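Local coordinates for polyketide synthase associated protein 5 (PDB 1Q9J) that probably catalyses the final esterification in phthiocerol dimycocerosate synthesis, transferring mycocerosic acids from mycocerosic acid synthase onto phthiocerol, phthiodiolone and phenolphthiocerol, at residues D41-V52 with P152-P161; V136-V147 with F350-I361. All blocks are in the same frame, centred on the assembly; numbering follows the deposited sequence.

Contact 1 (D41-V52 with P152-P161); sequences DAFDALLETHPV and PGPITPQPTP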
loop_
_atom_site.group_PDB
_atom_site.type_symbol
_atom_site.label_atom_id
_atom_site.label_comp_id
_atom_site.label_asym_id
_atom_site.label_seq_id
_atom_site.Cartn_x
_atom_site.Cartn_y
_atom_site.Cartn_z
ATOM N N ASP A 41 -4.190 -1.452 25.694
ATOM C CA ASP A 41 -5.428 -0.678 25.840
ATOM C C ASP A 41 -5.749 0.070 24.551
ATOM O O ASP A 41 -6.912 0.170 24.149
ATOM C CB ASP A 41 -5.310 0.341 26.978
ATOM C CG ASP A 41 -5.275 -0.312 28.335
ATOM O OD1 ASP A 41 -5.940 -1.354 28.514
ATOM O OD2 ASP A 41 -4.592 0.220 29.225
ATOM N N ALA A 42 -4.699 0.603 23.928
ATOM C CA ALA A 42 -4.815 1.352 22.685
ATOM C C ALA A 42 -5.313 0.423 21.587
ATOM O O ALA A 42 -6.237 0.764 20.843
ATOM C CB ALA A 42 -3.472 1.945 22.306
ATOM N N PHE A 43 -4.712 -0.760 21.501
ATOM C CA PHE A 43 -5.111 -1.738 20.506
ATOM C C PHE A 43 -6.580 -2.130 20.737
ATOM O O PHE A 43 -7.367 -2.197 19.791
ATOM C CB PHE A 43 -4.201 -2.972 20.578
ATOM C CG PHE A 43 -4.517 -4.013 19.543
ATOM C CD1 PHE A 43 -4.487 -3.708 18.190
ATOM C CD2 PHE A 43 -4.856 -5.301 19.920
ATOM C CE1 PHE A 43 -4.789 -4.677 17.224
ATOM C CE2 PHE A 43 -5.161 -6.273 18.962
ATOM C CZ PHE A 43 -5.125 -5.958 17.615
ATOM N N ASP A 44 -6.959 -2.369 21.993
ATOM C CA ASP A 44 -8.348 -2.733 22.305
ATOM C C ASP A 44 -9.305 -1.586 21.971
ATOM O O ASP A 44 -10.413 -1.818 21.471
ATOM C CB ASP A 44 -8.520 -3.097 23.792
ATOM C CG ASP A 44 -7.889 -4.439 24.151
ATOM O OD1 ASP A 44 -8.087 -5.429 23.406
ATOM O OD2 ASP A 44 -7.223 -4.513 25.196
ATOM N N ALA A 45 -8.884 -0.354 22.268
ATOM C CA ALA A 45 -9.700 0.847 22.007
ATOM C C ALA A 45 -9.896 1.015 20.498
ATOM O O ALA A 45 -10.998 1.305 20.028
ATOM C CB ALA A 45 -9.015 2.089 22.590
ATOM N N LEU A 46 -8.808 0.822 19.757
ATOM C CA LEU A 46 -8.832 0.913 18.313
ATOM C C LEU A 46 -9.859 -0.089 17.784
ATOM O O LEU A 46 -10.771 0.272 17.037
ATOM C CB LEU A 46 -7.453 0.580 17.751
ATOM C CG LEU A 46 -7.277 0.606 16.228
ATOM C CD1 LEU A 46 -6.690 1.958 15.804
ATOM C CD2 LEU A 46 -6.347 -0.526 15.805
ATOM N N LEU A 47 -9.719 -1.350 18.179
ATOM C CA LEU A 47 -10.648 -2.372 17.729
ATOM C C LEU A 47 -12.095 -2.028 18.001
ATOM O O LEU A 47 -12.976 -2.424 17.249
ATOM C CB LEU A 47 -10.337 -3.710 18.378
ATOM C CG LEU A 47 -9.686 -4.687 17.398
ATOM C CD1 LEU A 47 -9.259 -5.933 18.142
ATOM C CD2 LEU A 47 -10.663 -5.023 16.282
ATOM N N GLU A 48 -12.358 -1.298 19.074
ATOM C CA GLU A 48 -13.734 -0.956 19.361
ATOM C C GLU A 48 -14.221 0.134 18.435
ATOM O O GLU A 48 -15.422 0.316 18.261
ATOM C CB GLU A 48 -13.872 -0.519 20.804
ATOM C CG GLU A 48 -13.816 -1.676 21.763
ATOM C CD GLU A 48 -13.742 -1.217 23.192
ATOM O OE1 GLU A 48 -12.702 -0.638 23.572
ATOM O OE2 GLU A 48 -14.727 -1.421 23.930
ATOM N N THR A 49 -13.288 0.855 17.829
ATOM C CA THR A 49 -13.674 1.913 16.921
ATOM C C THR A 49 -13.895 1.364 15.530
ATOM O O THR A 49 -14.586 1.968 14.716
ATOM C CB THR A 49 -12.606 2.989 16.835
ATOM O OG1 THR A 49 -12.352 3.522 18.140
ATOM C CG2 THR A 49 -13.070 4.092 15.920
ATOM N N HIS A 50 -13.311 0.203 15.274
ATOM C CA HIS A 50 -13.415 -0.439 13.976
ATOM C C HIS A 50 -13.771 -1.899 14.191
ATOM O O HIS A 50 -13.019 -2.794 13.821
ATOM C CB HIS A 50 -12.071 -0.313 13.270
ATOM C CG HIS A 50 -11.561 1.091 13.225
ATOM N ND1 HIS A 50 -12.241 2.102 12.583
ATOM C CD2 HIS A 50 -10.465 1.665 13.777
ATOM C CE1 HIS A 50 -11.588 3.239 12.741
ATOM N NE2 HIS A 50 -10.507 3.003 13.461
ATOM N N PRO A 51 -14.946 -2.160 14.775
ATOM C CA PRO A 51 -15.341 -3.545 15.024
ATOM C C PRO A 51 -15.356 -4.514 13.850
ATOM O O PRO A 51 -15.551 -5.710 14.044
ATOM C CB PRO A 51 -16.706 -3.395 15.701
ATOM C CG PRO A 51 -17.229 -2.124 15.148
ATOM C CD PRO A 51 -16.015 -1.232 15.185
ATOM N N VAL A 52 -15.131 -4.025 12.638
ATOM C CA VAL A 52 -15.133 -4.928 11.486
ATOM C C VAL A 52 -13.858 -5.787 11.522
ATOM O O VAL A 52 -13.876 -6.969 11.172
ATOM C CB VAL A 52 -15.156 -4.159 10.157
ATOM C CG1 VAL A 52 -15.627 -5.068 9.045
ATOM C CG2 VAL A 52 -16.064 -2.986 10.267
ATOM N N PRO A 152 -6.868 5.868 26.767
ATOM C CA PRO A 152 -6.386 5.835 25.378
ATOM C C PRO A 152 -7.204 6.726 24.434
ATOM O O PRO A 152 -7.014 6.697 23.215
ATOM C CB PRO A 152 -6.507 4.361 25.015
ATOM C CG PRO A 152 -7.746 3.965 25.743
ATOM C CD PRO A 152 -7.565 4.609 27.100
ATOM N N GLY A 153 -8.115 7.507 25.011
ATOM C CA GLY A 153 -8.945 8.393 24.224
ATOM C C GLY A 153 -10.334 7.815 24.100
ATOM O O GLY A 153 -10.519 6.620 24.320
ATOM N N PRO A 154 -11.334 8.643 23.757
ATOM C CA PRO A 154 -12.738 8.242 23.589
ATOM C C PRO A 154 -12.944 7.277 22.417
ATOM O O PRO A 154 -12.196 7.311 21.441
ATOM C CB PRO A 154 -13.453 9.578 23.384
ATOM C CG PRO A 154 -12.400 10.418 22.718
ATOM C CD PRO A 154 -11.173 10.089 23.520
ATOM N N ILE A 155 -13.961 6.425 22.531
ATOM C CA ILE A 155 -14.268 5.429 21.512
ATOM C C ILE A 155 -15.648 5.593 20.877
ATOM O O ILE A 155 -16.665 5.483 21.559
ATOM C CB ILE A 155 -14.223 3.993 22.097
ATOM C CG1 ILE A 155 -12.856 3.702 22.695
ATOM C CG2 ILE A 155 -14.567 2.968 21.008
ATOM C CD1 ILE A 155 -12.759 2.303 23.312
ATOM N N THR A 156 -15.678 5.859 19.576
ATOM C CA THR A 156 -16.932 5.985 18.846
ATOM C C THR A 156 -16.814 4.970 17.722
ATOM O O THR A 156 -16.105 5.191 16.741
ATOM C CB THR A 156 -17.120 7.378 18.218
ATOM O OG1 THR A 156 -16.838 8.388 19.191
ATOM C CG2 THR A 156 -18.554 7.548 17.723
ATOM N N PRO A 157 -17.489 3.825 17.862
ATOM C CA PRO A 157 -17.456 2.767 16.856
ATOM C C PRO A 157 -18.060 3.174 15.529
ATOM O O PRO A 157 -19.134 3.777 15.476
ATOM C CB PRO A 157 -18.214 1.627 17.531
ATOM C CG PRO A 157 -19.168 2.339 18.422
ATOM C CD PRO A 157 -18.294 3.407 19.019
ATOM N N GLN A 158 -17.356 2.833 14.455
ATOM C CA GLN A 158 -17.795 3.178 13.103
ATOM C C GLN A 158 -18.434 1.977 12.410
ATOM O O GLN A 158 -18.111 0.827 12.723
ATOM C CB GLN A 158 -16.608 3.669 12.284
ATOM C CG GLN A 158 -15.680 4.611 13.014
ATOM C CD GLN A 158 -14.407 4.824 12.233
ATOM O OE1 GLN A 158 -14.201 4.195 11.197
ATOM N NE2 GLN A 158 -13.543 5.707 12.716
ATOM N N PRO A 159 -19.358 2.228 11.470
ATOM C CA PRO A 159 -20.018 1.123 10.759
ATOM C C PRO A 159 -19.110 0.435 9.732
ATOM O O PRO A 159 -17.976 0.866 9.496
ATOM C CB PRO A 159 -21.236 1.792 10.138
ATOM C CG PRO A 159 -20.791 3.197 9.927
ATOM C CD PRO A 159 -19.981 3.526 11.153
ATOM N N THR A 160 -19.604 -0.646 9.135
ATOM C CA THR A 160 -18.835 -1.408 8.150
ATOM C C THR A 160 -18.355 -0.515 7.014
ATOM O O THR A 160 -19.157 -0.059 6.200
ATOM C CB THR A 160 -19.689 -2.509 7.534
ATOM O OG1 THR A 160 -20.392 -3.206 8.570
ATOM C CG2 THR A 160 -18.815 -3.479 6.772
ATOM N N PRO A 161 -17.039 -0.261 6.927
ATOM C CA PRO A 161 -16.592 0.602 5.829
ATOM C C PRO A 161 -17.049 0.092 4.474
ATOM O O PRO A 161 -17.176 -1.109 4.280
ATOM C CB PRO A 161 -15.065 0.651 5.981
ATOM C CG PRO A 161 -14.730 -0.390 7.003
ATOM C CD PRO A 161 -15.944 -0.594 7.844
#
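Gln-158 turns its CG anti to its own carbonyl carbon (chi1 -43°) and then runs out extended, which lays its amide alongside the His-50 imidazole, the two side chains pointing the same way. Thr-49 has OG1 anti to its carbonyl carbon; OG1 can therefore turn back to donate to Ala-45 O at 3.2 Å, while the methyl CG2 faces the incoming loop. Thr-49 CG2 packs over one face of the His-50 ring, toward its rim, and lies 3.6 Å from Gln-158 NE2. The amide stands nearly upright to the ring, with the planes 85° apart, and its OE1 meets the ring edge in plane, 3.2 Å from His-50 ND1. Gln-158 N donates to Thr-49 O at 2.9 Å and 160°, coming from above the carbonyl plane.

An apolar patch gathers on Ala-45: Ile-155 puts CD1 3.8 Å from Ala-45 CB, and Pro-152 sets CG 3.9 Å from the same Ala-45 CB. Further along, Ile-155 CG2 packs against Glu-48 CB and lies 3.7 Å from Thr-49 OG1. At the other end Val-52 slides past Pro-161, its CG2 meeting CD of the proline ring. The proline-rich loop joining helices 129-148 and 164-170 is thus strapped along the end of helix 36-49 and the turn after it.

His-50 NE2 is probably hydrogen-bonded to Glu-138, a carboxylate that would tend to stabilise a proton on the imidazole. Between these two segments the one hydrogen bond is backbone to backbone, and most of the other contacts are van der Waals; Arg-142 and Thr-279 add bonds to the loop from outside. Of these, the bond of Gln-158 OE1 to Thr-279 OG1 would help fix the amide's rotation.

Contact 2 (V136-V147 with F350-I361); sequences VDELFSRYTDAV and FPTMRTPPGLEI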
loop_
_atom_site.group_PDB
_atom_site.type_symbol
_atom_site.label_atom_id
_atom_site.label_comp_id
_atom_site.label_asym_id
_atom_site.label_seq_id
_atom_site.Cartn_x
_atom_site.Cartn_y
_atom_site.Cartn_z
ATOM N N VAL A 136 -2.896 2.636 11.753
ATOM C CA VAL A 136 -1.568 2.612 12.362
ATOM C C VAL A 136 -1.324 3.920 13.118
ATOM O O VAL A 136 -0.745 3.941 14.204
ATOM C CB VAL A 136 -0.481 2.477 11.275
ATOM C CG1 VAL A 136 0.902 2.500 11.894
ATOM C CG2 VAL A 136 -0.715 1.220 10.464
ATOM N N ASP A 137 -1.762 5.020 12.526
ATOM C CA ASP A 137 -1.588 6.320 13.142
ATOM C C ASP A 137 -2.535 6.455 14.357
ATOM O O ASP A 137 -2.164 6.980 15.409
ATOM C CB ASP A 137 -1.827 7.403 12.081
ATOM C CG ASP A 137 -1.913 8.789 12.676
ATOM O OD1 ASP A 137 -3.047 9.245 12.912
ATOM O OD2 ASP A 137 -0.857 9.420 12.914
ATOM N N GLU A 138 -3.749 5.945 14.213
ATOM C CA GLU A 138 -4.699 5.982 15.305
ATOM C C GLU A 138 -4.135 5.214 16.511
ATOM O O GLU A 138 -4.161 5.707 17.649
ATOM C CB GLU A 138 -6.009 5.341 14.886
ATOM C CG GLU A 138 -7.134 5.553 15.876
ATOM C CD GLU A 138 -8.432 4.949 15.401
ATOM O OE1 GLU A 138 -8.845 5.246 14.242
ATOM O OE2 GLU A 138 -9.042 4.193 16.202
ATOM N N LEU A 139 -3.634 4.006 16.255
ATOM C CA LEU A 139 -3.053 3.174 17.304
ATOM C C LEU A 139 -2.041 3.968 18.150
ATOM O O LEU A 139 -2.199 4.080 19.370
ATOM C CB LEU A 139 -2.352 1.949 16.693
ATOM C CG LEU A 139 -1.510 1.095 17.668
ATOM C CD1 LEU A 139 -2.425 0.319 18.606
ATOM C CD2 LEU A 139 -0.641 0.139 16.871
ATOM N N PHE A 140 -1.010 4.513 17.504
ATOM C CA PHE A 140 -0.007 5.288 18.214
ATOM C C PHE A 140 -0.604 6.544 18.864
ATOM O O PHE A 140 -0.092 7.036 19.878
ATOM C CB PHE A 140 1.107 5.732 17.284
ATOM C CG PHE A 140 2.113 4.666 16.954
ATOM C CD1 PHE A 140 1.851 3.724 15.966
ATOM C CD2 PHE A 140 3.382 4.694 17.530
ATOM C CE1 PHE A 140 2.853 2.824 15.530
ATOM C CE2 PHE A 140 4.398 3.800 17.108
ATOM C CZ PHE A 140 4.131 2.871 16.105
ATOM N N SER A 141 -1.672 7.079 18.284
ATOM C CA SER A 141 -2.289 8.257 18.862
ATOM C C SER A 141 -2.921 7.857 20.188
ATOM O O SER A 141 -2.911 8.617 21.142
ATOM C CB SER A 141 -3.357 8.825 17.920
ATOM O OG SER A 141 -4.232 9.723 18.615
ATOM N N ARG A 142 -3.453 6.645 20.246
ATOM C CA ARG A 142 -4.091 6.170 21.462
ATOM C C ARG A 142 -3.062 5.699 22.477
ATOM O O ARG A 142 -3.279 5.800 23.682
ATOM C CB ARG A 142 -5.057 5.034 21.146
ATOM C CG ARG A 142 -5.917 5.306 19.923
ATOM C CD ARG A 142 -7.117 4.385 19.860
ATOM N NE ARG A 142 -8.218 4.945 20.614
ATOM C CZ ARG A 142 -9.388 5.277 20.086
ATOM N NH1 ARG A 142 -9.612 5.095 18.791
ATOM N NH2 ARG A 142 -10.328 5.816 20.856
ATOM N N TYR A 143 -1.945 5.171 21.998
ATOM C CA TYR A 143 -0.906 4.721 22.907
ATOM C C TYR A 143 -0.382 5.934 23.666
ATOM O O TYR A 143 -0.281 5.910 24.886
ATOM C CB TYR A 143 0.227 4.064 22.132
ATOM C CG TYR A 143 1.399 3.709 23.009
ATOM C CD1 TYR A 143 1.307 2.695 23.961
ATOM C CD2 TYR A 143 2.600 4.398 22.898
ATOM C CE1 TYR A 143 2.395 2.376 24.777
ATOM C CE2 TYR A 143 3.689 4.090 23.703
ATOM C CZ TYR A 143 3.581 3.078 24.637
ATOM O OH TYR A 143 4.671 2.762 25.407
ATOM N N THR A 144 -0.047 6.988 22.928
ATOM C CA THR A 144 0.439 8.221 23.534
ATOM C C THR A 144 -0.583 8.728 24.567
ATOM O O THR A 144 -0.210 9.183 25.644
ATOM C CB THR A 144 0.688 9.307 22.458
ATOM O OG1 THR A 144 1.683 8.847 21.540
ATOM C CG2 THR A 144 1.168 10.600 23.092
ATOM N N ASP A 145 -1.869 8.639 24.246
ATOM C CA ASP A 145 -2.899 9.074 25.178
ATOM C C ASP A 145 -3.057 8.050 26.288
ATOM O O ASP A 145 -3.618 8.345 27.339
ATOM C CB ASP A 145 -4.251 9.244 24.476
ATOM C CG ASP A 145 -4.266 10.401 23.498
ATOM O OD1 ASP A 145 -3.751 11.488 23.848
ATOM O OD2 ASP A 145 -4.812 10.224 22.387
ATOM N N ALA A 146 -2.574 6.838 26.047
ATOM C CA ALA A 146 -2.674 5.763 27.032
ATOM C C ALA A 146 -1.547 5.842 28.059
ATOM O O ALA A 146 -1.737 5.498 29.224
ATOM C CB ALA A 146 -2.639 4.415 26.325
ATOM N N VAL A 147 -0.376 6.289 27.612
ATOM C CA VAL A 147 0.789 6.429 28.480
ATOM C C VAL A 147 0.743 7.801 29.150
ATOM O O VAL A 147 0.989 7.924 30.347
ATOM C CB VAL A 147 2.111 6.289 27.671
ATOM C CG1 VAL A 147 3.303 6.741 28.507
ATOM C CG2 VAL A 147 2.302 4.840 27.232
ATOM N N PHE A 350 3.865 8.260 6.775
ATOM C CA PHE A 350 4.153 7.930 8.169
ATOM C C PHE A 350 5.004 8.870 9.029
ATOM O O PHE A 350 5.926 8.442 9.727
ATOM C CB PHE A 350 4.682 6.498 8.260
ATOM C CG PHE A 350 3.593 5.470 8.348
ATOM C CD1 PHE A 350 3.539 4.405 7.453
ATOM C CD2 PHE A 350 2.614 5.572 9.335
ATOM C CE1 PHE A 350 2.523 3.457 7.539
ATOM C CE2 PHE A 350 1.598 4.632 9.433
ATOM C CZ PHE A 350 1.548 3.569 8.535
ATOM N N PRO A 351 4.701 10.175 8.980
ATOM C CA PRO A 351 5.417 11.179 9.762
ATOM C C PRO A 351 4.360 11.763 10.706
ATOM O O PRO A 351 3.175 11.436 10.596
ATOM C CB PRO A 351 5.853 12.164 8.699
ATOM C CG PRO A 351 4.611 12.247 7.855
ATOM C CD PRO A 351 4.040 10.820 7.828
ATOM N N THR A 352 4.776 12.624 11.625
ATOM C CA THR A 352 3.839 13.236 12.569
ATOM C C THR A 352 3.129 12.184 13.417
ATOM O O THR A 352 2.053 12.439 13.960
ATOM C CB THR A 352 2.749 14.050 11.843
ATOM O OG1 THR A 352 3.330 14.759 10.744
ATOM C CG2 THR A 352 2.116 15.061 12.801
ATOM N N MET A 353 3.730 11.005 13.527
ATOM C CA MET A 353 3.141 9.923 14.302
ATOM C C MET A 353 3.498 10.043 15.773
ATOM O O MET A 353 4.645 9.834 16.162
ATOM C CB MET A 353 3.615 8.580 13.763
ATOM C CG MET A 353 2.993 7.386 14.449
ATOM S SD MET A 353 2.528 6.142 13.237
ATOM C CE MET A 353 4.152 5.602 12.663
ATOM N N ARG A 354 2.498 10.371 16.581
ATOM C CA ARG A 354 2.662 10.544 18.019
ATOM C C ARG A 354 3.344 9.394 18.763
ATOM O O ARG A 354 3.040 8.222 18.543
ATOM C CB ARG A 354 1.301 10.800 18.658
ATOM C CG ARG A 354 0.540 11.965 18.065
ATOM C CD ARG A 354 -0.791 12.129 18.769
ATOM N NE ARG A 354 -0.616 12.186 20.216
ATOM C CZ ARG A 354 -1.613 12.165 21.094
ATOM N NH1 ARG A 354 -2.869 12.089 20.675
ATOM N NH2 ARG A 354 -1.352 12.215 22.394
ATOM N N THR A 355 4.265 9.756 19.653
ATOM C CA THR A 355 5.006 8.810 20.483
ATOM C C THR A 355 5.336 9.563 21.756
ATOM O O THR A 355 6.001 10.596 21.706
ATOM C CB THR A 355 6.335 8.381 19.851
ATOM O OG1 THR A 355 7.092 9.546 19.510
ATOM C CG2 THR A 355 6.096 7.533 18.610
ATOM N N PRO A 356 4.885 9.052 22.911
ATOM C CA PRO A 356 5.133 9.685 24.207
ATOM C C PRO A 356 6.622 9.905 24.466
ATOM O O PRO A 356 7.475 9.364 23.758
ATOM C CB PRO A 356 4.507 8.707 25.190
ATOM C CG PRO A 356 4.758 7.400 24.539
ATOM C CD PRO A 356 4.382 7.682 23.099
ATOM N N PRO A 357 6.955 10.710 25.488
ATOM C CA PRO A 357 8.352 10.999 25.835
ATOM C C PRO A 357 9.134 9.755 26.273
ATOM O O PRO A 357 8.722 9.018 27.171
ATOM C CB PRO A 357 8.220 12.041 26.946
ATOM C CG PRO A 357 6.924 11.659 27.606
ATOM C CD PRO A 357 6.030 11.365 26.432
ATOM N N GLY A 358 10.265 9.530 25.618
ATOM C CA GLY A 358 11.085 8.379 25.931
ATOM C C GLY A 358 11.063 7.331 24.831
ATOM O O GLY A 358 11.951 6.475 24.741
ATOM N N LEU A 359 10.042 7.384 23.987
ATOM C CA LEU A 359 9.945 6.425 22.894
ATOM C C LEU A 359 10.162 7.182 21.601
ATOM O O LEU A 359 9.802 8.345 21.493
ATOM C CB LEU A 359 8.571 5.754 22.880
ATOM C CG LEU A 359 8.525 4.233 22.703
ATOM C CD1 LEU A 359 7.069 3.827 22.684
ATOM C CD2 LEU A 359 9.227 3.790 21.424
ATOM N N GLU A 360 10.765 6.522 20.626
ATOM C CA GLU A 360 11.030 7.155 19.353
ATOM C C GLU A 360 11.098 6.109 18.261
ATOM O O GLU A 360 11.606 5.007 18.469
ATOM C CB GLU A 360 12.345 7.937 19.417
ATOM C CG GLU A 360 12.222 9.350 19.981
ATOM C CD GLU A 360 13.286 9.674 21.018
ATOM O OE1 GLU A 360 13.117 9.276 22.194
ATOM O OE2 GLU A 360 14.299 10.317 20.659
ATOM N N ILE A 361 10.571 6.458 17.098
ATOM C CA ILE A 361 10.566 5.562 15.957
ATOM C C ILE A 361 11.899 5.637 15.225
ATOM O O ILE A 361 12.352 6.723 14.891
ATOM C CB ILE A 361 9.468 5.968 14.985
ATOM C CG1 ILE A 361 8.116 5.943 15.709
ATOM C CG2 ILE A 361 9.516 5.080 13.751
ATOM C CD1 ILE A 361 6.950 6.429 14.879
#
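A Met-aromatic contact joins the loop to the helix, with Met-353 SD lying over one face of the Phe-140 ring, 4.1 Å from its centroid and 26° off the normal. Met-353 CG leaves anti to the backbone N (chi1 -176°), and the bend at the next two torsions folds the thioether back across the ring; CG itself makes a CH-pi contact with the same ring. Beside it, Val-136 crosses the Phe-350 ring at about a right angle, bringing its CB and CG1 against CE2 and CZ.

The two sides come from distant parts of the chain. Helix 129-148 starts at the last residue of the HHxxxDG motif of the CoA-dependent acyltransferase superfamily, whereas 350-361 leads into strand 360-368, which leaves the C-terminal half to become an edge strand of the five-stranded sheet, next to strand 23-31. Ile-361, already in that strand, reaches Phe-140 CE2 with CD1 at 4.3 Å.

Further along the helix, Arg-354 lies across Thr-144 to form a salt bridge with Asp-145. NH2 donates to OD1 at 2.9 Å, in the guanidinium plane but from above the carboxylate, and the two planes are 71° apart; NH1 to OD2, 3.2 Å, is weak. Ser-141 O sits over one guanidinium face. Thr-144 OG1 donates to Phe-140 O from the face of that carbonyl opposite to Thr-144 N. Tyr-143, whose OH takes the N-H of Asp-35, is packed by Pro-356 and Leu-359, the first and last residues of a type II beta turn; Tyr-143 CE2 is 3.5 Å from Leu-359 CD1.

Helix 129-148 ties the two contacts together: one side carries contact 2, and another meets the helix and loop of contact 1, whose centre is about 16 Å from that of contact 2. The junction is polar. Glu-138 OE1 lies 2.9 Å from His-50 NE2, a probable hydrogen bond, while its OE2 forms a salt bridge with Arg-142 NH1 at 2.8 Å. Arg-142 also packs against Ala-45 and Thr-49, and its NE makes a weak bond to Pro-152 O. One end of each contact comes near Asp-128, assigned a structural role in the active site by similarity: its side chain is about 9 Å from that of Pro-161 and about 11 Å from that of Phe-350.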